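Local coordinates for S12 family peptidase (Streptomyces sp. 82F2, PDB 3WWX), which probably hydrolyses amide bonds with D-stereospecificity, as a probably secreted member of the S12 peptidase (serine beta-lactamase-like) family, at residues E42-R50 against S321-D329; T200-A211 against H224-S232. All blocks are in the same frame, centred on the assembly; numbering follows the deposited sequence.

Contact 1 of 2, residues E42-R50 against S321-D329; sequences ERGGDDRYR and SLAGNFNAD. With DIA (octane 1,8-diamine), chain B.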
ATOM      1  N   GLU A  42     -11.354 -15.261 -14.790  1.00 14.08           N
ATOM      2  CA  GLU A  42     -12.163 -15.818 -13.727  1.00 14.41           C
ATOM      3  C   GLU A  42     -12.119 -14.911 -12.499  1.00 13.35           C
ATOM      4  O   GLU A  42     -11.193 -14.967 -11.693  1.00 16.08           O
ATOM      5  CB  GLU A  42     -11.684 -17.231 -13.391  1.00 15.48           C
ATOM      6  CG  GLU A  42     -12.011 -18.255 -14.488  1.00 24.97           C
ATOM      7  CD  GLU A  42     -13.506 -18.392 -14.724  1.00 27.44           C
ATOM      8  OE1 GLU A  42     -14.214 -18.797 -13.773  1.00 28.95           O
ATOM      9  OE2 GLU A  42     -13.971 -18.069 -15.851  1.00 28.05           O
ATOM     10  N   ARG A  43     -13.135 -14.072 -12.373  1.00 13.69           N
ATOM     11  CA  ARG A  43     -13.111 -13.023 -11.366  1.00 14.47           C
ATOM     12  C   ARG A  43     -14.478 -12.423 -11.190  1.00 14.25           C
ATOM     13  O   ARG A  43     -15.248 -12.339 -12.168  1.00 15.33           O
ATOM     14  CB  ARG A  43     -12.125 -11.930 -11.779  1.00 12.98           C
ATOM     15  CG  ARG A  43     -11.534 -11.181 -10.599  1.00 13.33           C
ATOM     16  CD  ARG A  43     -10.545 -12.050  -9.816  1.00 11.39           C
ATOM     17  NE  ARG A  43     -10.334 -11.479  -8.468  1.00 11.57           N
ATOM     18  CZ  ARG A  43      -9.334 -10.668  -8.125  1.00 11.42           C
ATOM     19  NH1 ARG A  43      -8.397 -10.325  -8.980  1.00 10.81           N
ATOM     20  NH2 ARG A  43      -9.270 -10.188  -6.885  1.00 10.53           N
ATOM     21  N   GLY A  44     -14.792 -12.011  -9.965  1.00 13.24           N
ATOM     22  CA  GLY A  44     -16.032 -11.318  -9.647  1.00 11.98           C
ATOM     23  C   GLY A  44     -15.797  -9.831  -9.396  1.00 12.23           C
ATOM     24  O   GLY A  44     -14.762  -9.440  -8.851  1.00 12.12           O
ATOM     25  N   GLY A  45     -16.751  -8.999  -9.787  1.00 12.03           N
ATOM     26  CA  GLY A  45     -16.543  -7.559  -9.734  1.00 12.62           C
ATOM     27  C   GLY A  45     -16.436  -7.014  -8.323  1.00 11.06           C
ATOM     28  O   GLY A  45     -15.828  -5.974  -8.117  1.00 12.14           O
ATOM     29  N   ASP A  46     -17.034  -7.708  -7.360  1.00 12.00           N
ATOM     30  CA  ASP A  46     -16.992  -7.320  -5.951  1.00 11.91           C
ATOM     31  C   ASP A  46     -15.950  -8.115  -5.146  1.00 10.36           C
ATOM     32  O   ASP A  46     -15.963  -8.101  -3.905  1.00 10.59           O
ATOM     33  CB  ASP A  46     -18.375  -7.486  -5.342  1.00 14.34           C
ATOM     34  CG  ASP A  46     -19.403  -6.559  -5.989  1.00 17.68           C
ATOM     35  OD1 ASP A  46     -19.122  -5.353  -6.147  1.00 18.19           O
ATOM     36  OD2 ASP A  46     -20.492  -7.057  -6.361  1.00 24.63           O
ATOM     37  N   ASP A  47     -15.046  -8.789  -5.848  1.00 11.23           N
ATOM     38  CA  ASP A  47     -14.018  -9.586  -5.161  1.00  9.53           C
ATOM     39  C   ASP A  47     -13.208  -8.729  -4.196  1.00 10.42           C
ATOM     40  O   ASP A  47     -12.798  -7.586  -4.507  1.00 10.80           O
ATOM     41  CB  ASP A  47     -13.062 -10.288  -6.123  1.00 11.28           C
ATOM     42  CG  ASP A  47     -13.665 -11.531  -6.781  1.00  9.46           C
ATOM     43  OD1 ASP A  47     -14.828 -11.880  -6.466  1.00 13.55           O
ATOM     44  OD2 ASP A  47     -12.958 -12.123  -7.623  1.00 12.05           O
ATOM     45  N   ARG A  48     -12.966  -9.313  -3.035  1.00  9.90           N
ATOM     46  CA  ARG A  48     -12.108  -8.719  -2.022  1.00  9.07           C
ATOM     47  C   ARG A  48     -10.720  -9.303  -2.188  1.00 10.09           C
ATOM     48  O   ARG A  48     -10.560 -10.473  -2.553  1.00 11.40           O
ATOM     49  CB  ARG A  48     -12.689  -9.001  -0.630  1.00 10.83           C
ATOM     50  CG  ARG A  48     -14.082  -8.370  -0.466  1.00 12.55           C
ATOM     51  CD  ARG A  48     -14.782  -8.575   0.886  1.00 13.32           C
ATOM     52  NE  ARG A  48     -16.117  -7.993   0.806  1.00 15.59           N
ATOM     53  CZ  ARG A  48     -16.992  -7.906   1.808  1.00 18.62           C
ATOM     54  NH1 ARG A  48     -16.695  -8.340   3.000  1.00 17.68           N
ATOM     55  NH2 ARG A  48     -18.178  -7.355   1.599  1.00 23.46           N
ATOM     56  N   TYR A  49      -9.712  -8.496  -1.905  1.00  9.02           N
ATOM     57  CA  TYR A  49      -8.331  -8.884  -2.137  1.00  8.01           C
ATOM     58  C   TYR A  49      -7.409  -8.192  -1.155  1.00  8.56           C
ATOM     59  O   TYR A  49      -7.748  -7.167  -0.546  1.00  8.62           O
ATOM     60  CB  TYR A  49      -7.924  -8.581  -3.589  1.00 10.09           C
ATOM     61  CG  TYR A  49      -8.351  -7.218  -4.125  1.00  9.88           C
ATOM     62  CD1 TYR A  49      -9.557  -7.057  -4.771  1.00  8.97           C
ATOM     63  CD2 TYR A  49      -7.541  -6.109  -3.995  1.00 10.27           C
ATOM     64  CE1 TYR A  49      -9.942  -5.833  -5.290  1.00  9.25           C
ATOM     65  CE2 TYR A  49      -7.928  -4.866  -4.490  1.00  9.41           C
ATOM     66  CZ  TYR A  49      -9.127  -4.737  -5.145  1.00  9.72           C
ATOM     67  OH  TYR A  49      -9.505  -3.510  -5.676  1.00 10.25           O
ATOM     68  N   ARG A  50      -6.240  -8.788  -0.983  1.00  8.80           N
ATOM     69  CA  ARG A  50      -5.177  -8.226  -0.173  1.00  8.84           C
ATOM     70  C   ARG A  50      -4.610  -7.022  -0.893  1.00  7.94           C
ATOM     71  O   ARG A  50      -4.009  -7.162  -1.970  1.00  9.47           O
ATOM     72  CB  ARG A  50      -4.101  -9.288   0.041  1.00  7.85           C
ATOM     73  CG  ARG A  50      -4.622 -10.541   0.748  1.00  8.80           C
ATOM     74  CD  ARG A  50      -3.454 -11.427   1.204  1.00  8.36           C
ATOM     75  NE  ARG A  50      -3.937 -12.716   1.703  1.00  9.02           N
ATOM     76  CZ  ARG A  50      -4.483 -12.893   2.902  1.00  8.05           C
ATOM     77  NH1 ARG A  50      -4.555 -11.903   3.763  1.00  9.25           N
ATOM     78  NH2 ARG A  50      -4.948 -14.079   3.250  1.00  9.49           N
ATOM     79  N   SER A 321     -11.998   8.318  -9.954  1.00 10.39           N
ATOM     80  CA  SER A 321     -11.292   7.248  -9.242  1.00  9.68           C
ATOM     81  C   SER A 321     -11.276   5.922 -10.002  1.00 10.23           C
ATOM     82  O   SER A 321     -12.113   5.660 -10.874  1.00 11.23           O
ATOM     83  CB  SER A 321     -11.938   7.039  -7.876  1.00 10.20           C
ATOM     84  OG  SER A 321     -13.309   6.752  -8.001  1.00 11.89           O
ATOM     85  N   LEU A 322     -10.324   5.079  -9.593  1.00  9.51           N
ATOM     86  CA  LEU A 322     -10.126   3.750 -10.151  1.00 10.69           C
ATOM     87  C   LEU A 322      -9.497   2.877  -9.077  1.00  9.43           C
ATOM     88  O   LEU A 322      -8.615   3.330  -8.357  1.00 10.77           O
ATOM     89  CB  LEU A 322      -9.182   3.842 -11.339  1.00 10.41           C
ATOM     90  CG  LEU A 322      -8.622   2.528 -11.931  1.00 11.05           C
ATOM     91  CD1 LEU A 322      -9.691   1.712 -12.628  1.00 12.55           C
ATOM     92  CD2 LEU A 322      -7.447   2.824 -12.894  1.00 11.06           C
ATOM     93  N   ALA A 323      -9.913   1.623  -8.991  1.00  9.60           N
ATOM     94  CA  ALA A 323      -9.196   0.651  -8.145  1.00  9.67           C
ATOM     95  C   ALA A 323      -9.369  -0.709  -8.758  1.00 10.79           C
ATOM     96  O   ALA A 323     -10.355  -0.972  -9.435  1.00 11.16           O
ATOM     97  CB  ALA A 323      -9.719   0.668  -6.712  1.00 10.17           C
ATOM     98  N   GLY A 324      -8.410  -1.591  -8.535  1.00 10.23           N
ATOM     99  CA  GLY A 324      -8.527  -2.930  -9.090  1.00  9.49           C
ATOM    100  C   GLY A 324      -7.440  -3.866  -8.632  1.00  9.58           C
ATOM    101  O   GLY A 324      -6.559  -3.497  -7.861  1.00  9.66           O
ATOM    102  N   ASN A 325      -7.482  -5.081  -9.172  1.00  9.97           N
ATOM    103  CA  ASN A 325      -6.621  -6.158  -8.698  1.00 10.32           C
ATOM    104  C   ASN A 325      -6.385  -7.213  -9.763  1.00 10.11           C
ATOM    105  O   ASN A 325      -7.321  -7.591 -10.494  1.00 10.67           O
ATOM    106  CB  ASN A 325      -7.243  -6.813  -7.455  1.00  9.22           C
ATOM    107  CG  ASN A 325      -6.345  -7.885  -6.844  1.00 10.21           C
ATOM    108  OD1 ASN A 325      -6.561  -9.088  -7.020  1.00  9.77           O
ATOM    109  ND2 ASN A 325      -5.316  -7.455  -6.127  1.00  9.27           N
ATOM    110  N   PHE A 326      -5.152  -7.704  -9.805  1.00  9.20           N
ATOM    111  CA  PHE A 326      -4.796  -8.915 -10.533  1.00 10.28           C
ATOM    112  C   PHE A 326      -4.463  -9.987  -9.510  1.00  9.90           C
ATOM    113  O   PHE A 326      -3.726  -9.723  -8.556  1.00 10.50           O
ATOM    114  CB  PHE A 326      -3.539  -8.695 -11.381  1.00 11.25           C
ATOM    115  CG  PHE A 326      -3.635  -7.568 -12.387  1.00 10.38           C
ATOM    116  CD1 PHE A 326      -4.834  -7.232 -12.985  1.00 12.33           C
ATOM    117  CD2 PHE A 326      -2.496  -6.891 -12.753  1.00 13.52           C
ATOM    118  CE1 PHE A 326      -4.896  -6.212 -13.922  1.00 13.77           C
ATOM    119  CE2 PHE A 326      -2.543  -5.864 -13.704  1.00 14.27           C
ATOM    120  CZ  PHE A 326      -3.750  -5.538 -14.282  1.00 12.39           C
ATOM    121  N   ASN A 327      -4.929 -11.223  -9.733  1.00  9.65           N
ATOM    122  CA  ASN A 327      -4.662 -12.330  -8.798  1.00 10.50           C
ATOM    123  C   ASN A 327      -3.491 -13.214  -9.241  1.00 10.84           C
ATOM    124  O   ASN A 327      -3.414 -14.399  -8.885  1.00 11.53           O
ATOM    125  CB  ASN A 327      -5.917 -13.153  -8.535  1.00 10.33           C
ATOM    126  CG  ASN A 327      -6.399 -13.892  -9.753  1.00 10.45           C
ATOM    127  OD1 ASN A 327      -5.902 -13.684 -10.862  1.00 11.60           O
ATOM    128  ND2 ASN A 327      -7.361 -14.788  -9.544  1.00 11.97           N
ATOM    129  N   ALA A 328      -2.579 -12.635 -10.010  1.00 12.43           N
ATOM    130  CA  ALA A 328      -1.262 -13.234 -10.232  1.00 12.47           C
ATOM    131  C   ALA A 328      -0.268 -12.147  -9.935  1.00 14.61           C
ATOM    132  O   ALA A 328      -0.484 -10.980 -10.289  1.00 14.91           O
ATOM    133  CB  ALA A 328      -1.106 -13.710 -11.651  1.00 16.04           C
ATOM    134  N   ASP A 329       0.837 -12.503  -9.311  1.00 14.74           N
ATOM    135  CA  ASP A 329       1.831 -11.493  -8.979  1.00 14.76           C
ATOM    136  C   ASP A 329       3.007 -11.479  -9.949  1.00 17.55           C
ATOM    137  O   ASP A 329       3.974 -10.749  -9.723  1.00 22.56           O
ATOM    138  CB  ASP A 329       2.296 -11.630  -7.533  1.00 15.46           C
ATOM    139  CG  ASP A 329       2.837 -13.005  -7.209  1.00 16.12           C
ATOM    140  OD1 ASP A 329       3.223 -13.755  -8.130  1.00 16.68           O
ATOM    141  OD2 ASP A 329       2.881 -13.335  -6.008  1.00 14.22           O
TER
HETATM  142  N1  DIA B 401       7.374 -14.227  -4.384  1.00 34.88           N
HETATM  143  C1  DIA B 401       6.404 -14.289  -3.340  1.00 27.45           C
HETATM  144  C2  DIA B 401       5.246 -13.316  -3.405  1.00 28.36           C
HETATM  145  C3  DIA B 401       5.575 -11.985  -3.997  1.00 28.24           C
HETATM  146  C4  DIA B 401       5.439 -10.772  -3.100  1.00 31.68           C
HETATM  147  C5  DIA B 401       4.475  -9.754  -3.649  1.00 33.32           C
HETATM  148  C6  DIA B 401       4.720  -9.376  -5.089  1.00 31.32           C
HETATM  149  C7  DIA B 401       3.632  -8.496  -5.618  1.00 31.80           C
HETATM  150  C8  DIA B 401       4.056  -7.982  -6.966  1.00 32.97           C
HETATM  151  N8  DIA B 401       2.893  -7.577  -7.675  1.00 34.07           N
HETATM  152  O   HOH W   1      -8.949 -16.448 -11.215  1.00 14.52           O
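Asn325 meets both the ring of Tyr49 and the guanidinium of Arg43, on strand 320-326 of the antiparallel sheet characteristic of the serine beta-lactamase fold. The segment 42-50, which leaves the edge strand 36-41, passes over one face of that sheet. The amide of Asn325 stacks on the Tyr49 ring, the two planes 15° apart, and its CB sits almost on the ring normal, 3.3 Å from the centroid, a CH-pi contact. A flat aromatic suits this place because it can cover Asn325 and still carry its hydroxyl past Gly324, whose CA is 3.6 Å from Tyr49 OH, itself hydrogen-bonded to Ser244.

Arg43 meets the same asparagine at about a right angle, the guanidinium and amide planes 86° apart. Its NH1 and NH2 both donate to Asn325 OD1, at 3.0 and 2.9 Å, the first in the carbonyl plane on a lone pair, the second from above it. Asn325 ND2 binds Ser308 and Ser310, so both ends of the buried amide are satisfied and its flip state is fixed. A bend at chi2 (71°) turns the arginine chain so that Arg43 NE also reaches Asp47 OD2, a salt bridge of 2.8 Å that probably offsets the positive charge. Asp47 OD2 also accepts from Gly44 N, across the type I turn Gly44-Asp47. Segment 321-329 continues to Asp329, whose OD2, hydrogen-bonded to Ser213, is 3.5 Å from C2 of the octane 1,8-diamine. Asn327 OD1 accepts from Gly24 N, and a water donates to Glu42 O at 2.7 Å and accepts from Asn327 ND2 at 2.8 Å.

Contact 2 of 2, residues T200-A211 against H224-S232; sequences TRSAMPEPSSPA and HDVSTLNPS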
ATOM      1  N   THR A 200      -3.423 -11.232  12.402  1.00 11.06           N
ATOM      2  CA  THR A 200      -2.787 -12.512  12.067  1.00 10.87           C
ATOM      3  C   THR A 200      -3.747 -13.484  11.374  1.00 13.66           C
ATOM      4  O   THR A 200      -3.382 -14.620  11.052  1.00 14.50           O
ATOM      5  CB  THR A 200      -2.209 -13.171  13.289  1.00 12.61           C
ATOM      6  OG1 THR A 200      -3.267 -13.295  14.195  1.00 15.52           O
ATOM      7  CG2 THR A 200      -1.155 -12.300  13.937  1.00 13.50           C
ATOM      8  N   ARG A 201      -4.973 -13.047  11.143  1.00  9.16           N
ATOM      9  CA  ARG A 201      -5.967 -13.924  10.512  1.00 10.38           C
ATOM     10  C   ARG A 201      -5.628 -14.201   9.052  1.00  9.85           C
ATOM     11  O   ARG A 201      -5.321 -13.266   8.301  1.00 10.58           O
ATOM     12  CB  ARG A 201      -7.349 -13.299  10.577  1.00 11.94           C
ATOM     13  CG  ARG A 201      -7.874 -13.153  11.994  1.00 12.75           C
ATOM     14  CD  ARG A 201      -9.364 -12.879  12.048  1.00 15.47           C
ATOM     15  NE  ARG A 201      -9.831 -11.870  11.112  1.00 20.27           N
ATOM     16  CZ  ARG A 201      -9.901 -10.572  11.365  1.00 22.15           C
ATOM     17  NH1 ARG A 201      -9.509 -10.092  12.544  1.00 23.95           N
ATOM     18  NH2 ARG A 201     -10.352  -9.747  10.411  1.00 22.03           N
ATOM     19  N   SER A 202      -5.704 -15.473   8.650  1.00 10.46           N
ATOM     20  CA  SER A 202      -5.249 -15.889   7.333  1.00  9.05           C
ATOM     21  C   SER A 202      -6.344 -16.077   6.292  1.00  9.62           C
ATOM     22  O   SER A 202      -6.049 -16.168   5.112  1.00 10.00           O
ATOM     23  CB  SER A 202      -4.433 -17.182   7.425  1.00 10.93           C
ATOM     24  OG  SER A 202      -5.266 -18.295   7.762  1.00 12.39           O
ATOM     25  N   ALA A 203      -7.597 -16.157   6.722  1.00 10.01           N
ATOM     26  CA  ALA A 203      -8.686 -16.449   5.795  1.00 10.23           C
ATOM     27  C   ALA A 203      -9.040 -15.250   4.943  1.00 10.63           C
ATOM     28  O   ALA A 203      -8.781 -14.101   5.322  1.00 10.97           O
ATOM     29  CB  ALA A 203      -9.919 -16.937   6.551  1.00 10.48           C
ATOM     30  N   MET A 204      -9.632 -15.524   3.787  1.00 10.94           N
ATOM     31  CA  MET A 204     -10.167 -14.486   2.893  1.00  9.28           C
ATOM     32  C   MET A 204     -11.671 -14.395   3.016  1.00 11.09           C
ATOM     33  O   MET A 204     -12.338 -15.423   3.046  1.00 12.74           O
ATOM     34  CB  MET A 204      -9.795 -14.783   1.435  1.00 11.32           C
ATOM     35  CG  MET A 204      -8.311 -14.628   1.131  1.00 10.50           C
ATOM     36  SD  MET A 204      -7.726 -12.935   1.263  1.00 10.64           S
ATOM     37  CE  MET A 204      -8.647 -12.066  -0.013  1.00 10.45           C
ATOM     38  N   PRO A 205     -12.217 -13.173   3.076  1.00 10.40           N
ATOM     39  CA  PRO A 205     -13.677 -12.998   3.074  1.00 10.92           C
ATOM     40  C   PRO A 205     -14.253 -13.251   1.697  1.00 11.65           C
ATOM     41  O   PRO A 205     -13.517 -13.316   0.699  1.00 14.18           O
ATOM     42  CB  PRO A 205     -13.861 -11.527   3.462  1.00 12.08           C
ATOM     43  CG  PRO A 205     -12.586 -10.865   2.909  1.00 14.20           C
ATOM     44  CD  PRO A 205     -11.496 -11.885   3.107  1.00 11.01           C
ATOM     45  N   GLU A 206     -15.565 -13.406   1.650  1.00 12.39           N
ATOM     46  CA  GLU A 206     -16.299 -13.475   0.406  1.00 12.29           C
ATOM     47  C   GLU A 206     -16.816 -12.099   0.034  1.00 12.85           C
ATOM     48  O   GLU A 206     -17.014 -11.256   0.900  1.00 15.40           O
ATOM     49  CB  GLU A 206     -17.530 -14.358   0.574  1.00 16.77           C
ATOM     50  CG  GLU A 206     -17.255 -15.752   1.008  1.00 17.97           C
ATOM     51  CD  GLU A 206     -16.416 -16.504   0.035  1.00 20.81           C
ATOM     52  OE1 GLU A 206     -15.489 -17.206   0.491  1.00 27.67           O
ATOM     53  OE2 GLU A 206     -16.676 -16.389  -1.189  1.00 25.24           O
ATOM     54  N   PRO A 207     -17.028 -11.871  -1.275  1.00 13.71           N
ATOM     55  CA  PRO A 207     -16.575 -12.727  -2.363  1.00 12.87           C
ATOM     56  C   PRO A 207     -15.077 -12.570  -2.599  1.00 10.91           C
ATOM     57  O   PRO A 207     -14.516 -11.507  -2.356  1.00 12.79           O
ATOM     58  CB  PRO A 207     -17.369 -12.212  -3.572  1.00 14.58           C
ATOM     59  CG  PRO A 207     -17.885 -10.908  -3.197  1.00 16.09           C
ATOM     60  CD  PRO A 207     -17.640 -10.635  -1.778  1.00 14.69           C
ATOM     61  N   SER A 208     -14.439 -13.640  -3.042  1.00 13.39           N
ATOM     62  CA  SER A 208     -13.052 -13.553  -3.447  1.00 13.07           C
ATOM     63  C   SER A 208     -12.749 -14.665  -4.419  1.00 13.79           C
ATOM     64  O   SER A 208     -13.405 -15.719  -4.399  1.00 18.23           O
ATOM     65  CB  SER A 208     -12.147 -13.617  -2.219  1.00 14.49           C
ATOM     66  OG  SER A 208     -12.356 -14.827  -1.512  1.00 16.85           O
ATOM     67  N   SER A 209     -11.782 -14.429  -5.290  1.00 11.84           N
ATOM     68  CA  SER A 209     -11.207 -15.457  -6.117  1.00 11.37           C
ATOM     69  C   SER A 209      -9.878 -15.874  -5.491  1.00 11.01           C
ATOM     70  O   SER A 209      -9.350 -15.174  -4.630  1.00 12.03           O
ATOM     71  CB  SER A 209     -10.979 -14.901  -7.526  1.00 12.15           C
ATOM     72  OG  SER A 209     -12.222 -14.621  -8.161  1.00 14.03           O
ATOM     73  N   PRO A 210      -9.304 -16.986  -5.953  1.00 11.76           N
ATOM     74  CA  PRO A 210      -8.000 -17.383  -5.421  1.00 10.50           C
ATOM     75  C   PRO A 210      -6.910 -16.373  -5.779  1.00 11.32           C
ATOM     76  O   PRO A 210      -7.091 -15.544  -6.683  1.00 10.74           O
ATOM     77  CB  PRO A 210      -7.722 -18.722  -6.113  1.00 14.25           C
ATOM     78  CG  PRO A 210      -9.055 -19.219  -6.571  1.00 14.09           C
ATOM     79  CD  PRO A 210      -9.821 -17.973  -6.917  1.00 13.42           C
ATOM     80  N   ALA A 211      -5.780 -16.449  -5.085  1.00 11.26           N
ATOM     81  CA  ALA A 211      -4.612 -15.635  -5.370  1.00  9.91           C
ATOM     82  C   ALA A 211      -3.462 -16.567  -5.706  1.00  9.93           C
ATOM     83  O   ALA A 211      -3.270 -17.568  -5.027  1.00 11.00           O
ATOM     84  CB  ALA A 211      -4.266 -14.793  -4.150  1.00 10.51           C
ATOM     85  N   HIS A 224       1.351 -21.506  -7.305  1.00 11.43           N
ATOM     86  CA  HIS A 224       0.823 -21.866  -5.997  1.00 11.19           C
ATOM     87  C   HIS A 224      -0.395 -21.042  -5.697  1.00 11.31           C
ATOM     88  O   HIS A 224      -0.440 -19.843  -6.017  1.00 10.73           O
ATOM     89  CB  HIS A 224       1.854 -21.559  -4.910  1.00 11.13           C
ATOM     90  CG  HIS A 224       3.182 -22.197  -5.146  1.00 10.70           C
ATOM     91  ND1 HIS A 224       3.536 -23.417  -4.603  1.00 12.13           N
ATOM     92  CD2 HIS A 224       4.240 -21.787  -5.881  1.00 11.64           C
ATOM     93  CE1 HIS A 224       4.757 -23.725  -4.993  1.00 13.04           C
ATOM     94  NE2 HIS A 224       5.207 -22.755  -5.769  1.00 13.42           N
ATOM     95  N   ASP A 225      -1.374 -21.674  -5.068  1.00  9.94           N
ATOM     96  CA  ASP A 225      -2.494 -20.961  -4.471  1.00 10.60           C
ATOM     97  C   ASP A 225      -2.047 -20.400  -3.134  1.00 11.07           C
ATOM     98  O   ASP A 225      -1.840 -21.137  -2.156  1.00 11.53           O
ATOM     99  CB  ASP A 225      -3.674 -21.907  -4.273  1.00 12.01           C
ATOM    100  CG  ASP A 225      -4.903 -21.208  -3.789  1.00 13.71           C
ATOM    101  OD1 ASP A 225      -4.779 -20.255  -2.985  1.00 12.40           O
ATOM    102  OD2 ASP A 225      -6.017 -21.608  -4.235  1.00 15.87           O
ATOM    103  N   VAL A 226      -1.903 -19.080  -3.104  1.00  9.46           N
ATOM    104  CA  VAL A 226      -1.391 -18.368  -1.949  1.00  9.80           C
ATOM    105  C   VAL A 226      -2.474 -17.522  -1.282  1.00  9.11           C
ATOM    106  O   VAL A 226      -2.181 -16.549  -0.583  1.00 10.28           O
ATOM    107  CB  VAL A 226      -0.150 -17.507  -2.309  1.00  9.13           C
ATOM    108  CG1 VAL A 226       0.963 -18.369  -2.808  1.00  9.03           C
ATOM    109  CG2 VAL A 226      -0.483 -16.430  -3.333  1.00 11.09           C
ATOM    110  N   SER A 227      -3.727 -17.915  -1.468  1.00  9.45           N
ATOM    111  CA  SER A 227      -4.840 -17.127  -0.950  1.00  9.83           C
ATOM    112  C   SER A 227      -4.720 -16.881   0.545  1.00  8.92           C
ATOM    113  O   SER A 227      -4.949 -15.761   1.011  1.00  9.93           O
ATOM    114  CB  SER A 227      -6.173 -17.808  -1.272  1.00 10.65           C
ATOM    115  OG  SER A 227      -6.313 -18.055  -2.670  1.00 11.06           O
ATOM    116  N   THR A 228      -4.383 -17.925   1.295  1.00  9.42           N
ATOM    117  CA  THR A 228      -4.302 -17.827   2.743  1.00 10.12           C
ATOM    118  C   THR A 228      -2.861 -17.663   3.231  1.00  9.61           C
ATOM    119  O   THR A 228      -1.964 -18.378   2.819  1.00 10.86           O
ATOM    120  CB  THR A 228      -4.924 -19.051   3.419  1.00  9.78           C
ATOM    121  OG1 THR A 228      -4.275 -20.241   2.954  1.00 11.12           O
ATOM    122  CG2 THR A 228      -6.404 -19.130   3.102  1.00 11.61           C
ATOM    123  N   LEU A 229      -2.681 -16.693   4.113  1.00  9.34           N
ATOM    124  CA  LEU A 229      -1.376 -16.385   4.713  1.00  8.87           C
ATOM    125  C   LEU A 229      -1.628 -15.489   5.921  1.00 10.21           C
ATOM    126  O   LEU A 229      -2.652 -14.811   5.990  1.00 10.46           O
ATOM    127  CB  LEU A 229      -0.434 -15.682   3.699  1.00 10.81           C
ATOM    128  CG  LEU A 229      -0.912 -14.364   3.064  1.00  8.78           C
ATOM    129  CD1 LEU A 229      -0.615 -13.141   3.946  1.00 10.26           C
ATOM    130  CD2 LEU A 229      -0.282 -14.200   1.697  1.00 11.23           C
ATOM    131  N   ASN A 230      -0.681 -15.496   6.851  1.00  9.23           N
ATOM    132  CA  ASN A 230      -0.696 -14.626   8.021  1.00  9.33           C
ATOM    133  C   ASN A 230      -0.171 -13.246   7.620  1.00  9.63           C
ATOM    134  O   ASN A 230       1.003 -13.114   7.278  1.00  9.88           O
ATOM    135  CB  ASN A 230       0.179 -15.240   9.117  1.00 10.32           C
ATOM    136  CG  ASN A 230       0.125 -14.481  10.427  1.00  9.22           C
ATOM    137  OD1 ASN A 230       0.074 -13.240  10.466  1.00  9.94           O
ATOM    138  ND2 ASN A 230       0.161 -15.225  11.530  1.00 10.99           N
ATOM    139  N   PRO A 231      -1.040 -12.214   7.625  1.00  9.45           N
ATOM    140  CA  PRO A 231      -0.641 -10.913   7.074  1.00 10.79           C
ATOM    141  C   PRO A 231       0.299 -10.107   7.949  1.00 10.88           C
ATOM    142  O   PRO A 231       0.664  -8.984   7.545  1.00 10.10           O
ATOM    143  CB  PRO A 231      -1.972 -10.158   6.940  1.00 14.43           C
ATOM    144  CG  PRO A 231      -3.027 -11.143   7.145  1.00 12.78           C
ATOM    145  CD  PRO A 231      -2.475 -12.252   7.943  1.00  9.81           C
ATOM    146  N   SER A 232       0.698 -10.655   9.100  1.00  9.21           N
ATOM    147  CA  SER A 232       1.652  -9.950   9.951  1.00  9.88           C
ATOM    148  C   SER A 232       3.023  -9.784   9.302  1.00  9.36           C
ATOM    149  O   SER A 232       3.828  -8.996   9.788  1.00 11.89           O
ATOM    150  CB  SER A 232       1.752 -10.628  11.316  1.00 10.52           C
ATOM    151  OG  SER A 232       2.331 -11.914  11.212  1.00 10.68           O
TER
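A two-stranded antiparallel hairpin, 212-213 with 224-225, beside the diamine-binding pocket is extended by this contact, in which the loop 200-211 runs along the segment 224-232. At the hairpin end, Ala211 is held on both sides of its backbone: Val226 N donates to Ala211 O at 2.8 Å, and Ala211 N donates to Ser227 OG at 2.9 Å, with an N-H...O angle of 158°. Serine suits this position because its hydroxyl can accept from Ala211 while donating to Asp225 OD1, 2.7 Å from Ser227 OG. The hydroxyl stands beside its own backbone N (chi1 -55°), and that N donates to the same Asp225 oxygen in an Asx turn. Pro210 rests its CB near the other carboxylate oxygen, and the methyl of Ala211 packs against Val226 CG2.

Beyond the hairpin the two segments meet through carbon. Ser202 CA comes within 3.1 Å of Leu229 O, and Thr228 CA points its hydrogen back at Ser202 O; Met204 CG, placed beside its own backbone N by chi1, comes 3.5 Å from Ser227 O. At the far end the side chains of Thr200 and Asn230 run alongside one another in the same direction, with Thr200 CA 3.4 Å from Asn230 OD1. Asn230 OD1 accepts from Ser232 N, closing a second Asx turn, and from Ser232 OG, while Asn230 ND2 is bound by Tyr131 and Thr133. Pro231, which has no N-H to offer, sets its CD against Arg201 O. The conventional hydrogen bonds between the segments are thus concentrated at Ala211, the rest being CA-H...O and van der Waals contacts.

In the fold
From the N terminus, the chain leaves edge strand 36-41 and passes through 42-50, whose partner 321-329 comes 271 residues later; contact 1 therefore closes a very long loop that takes in most of the helices and five strands of the large sheet. Contact 2 closes a short loop of 12 residues within that span, around the 212-213 strand. Their centres lie 13 Å apart and the two touch: Ser209 OG probably bonds Asp47 OD2, and Pro207 O accepts from Arg48 N. Asp329 of contact 1 also binds Ser213, in the hairpin that contact 2 extends, so together they tie strand 320-326, the last in sequence, to the loops at the ligand pocket.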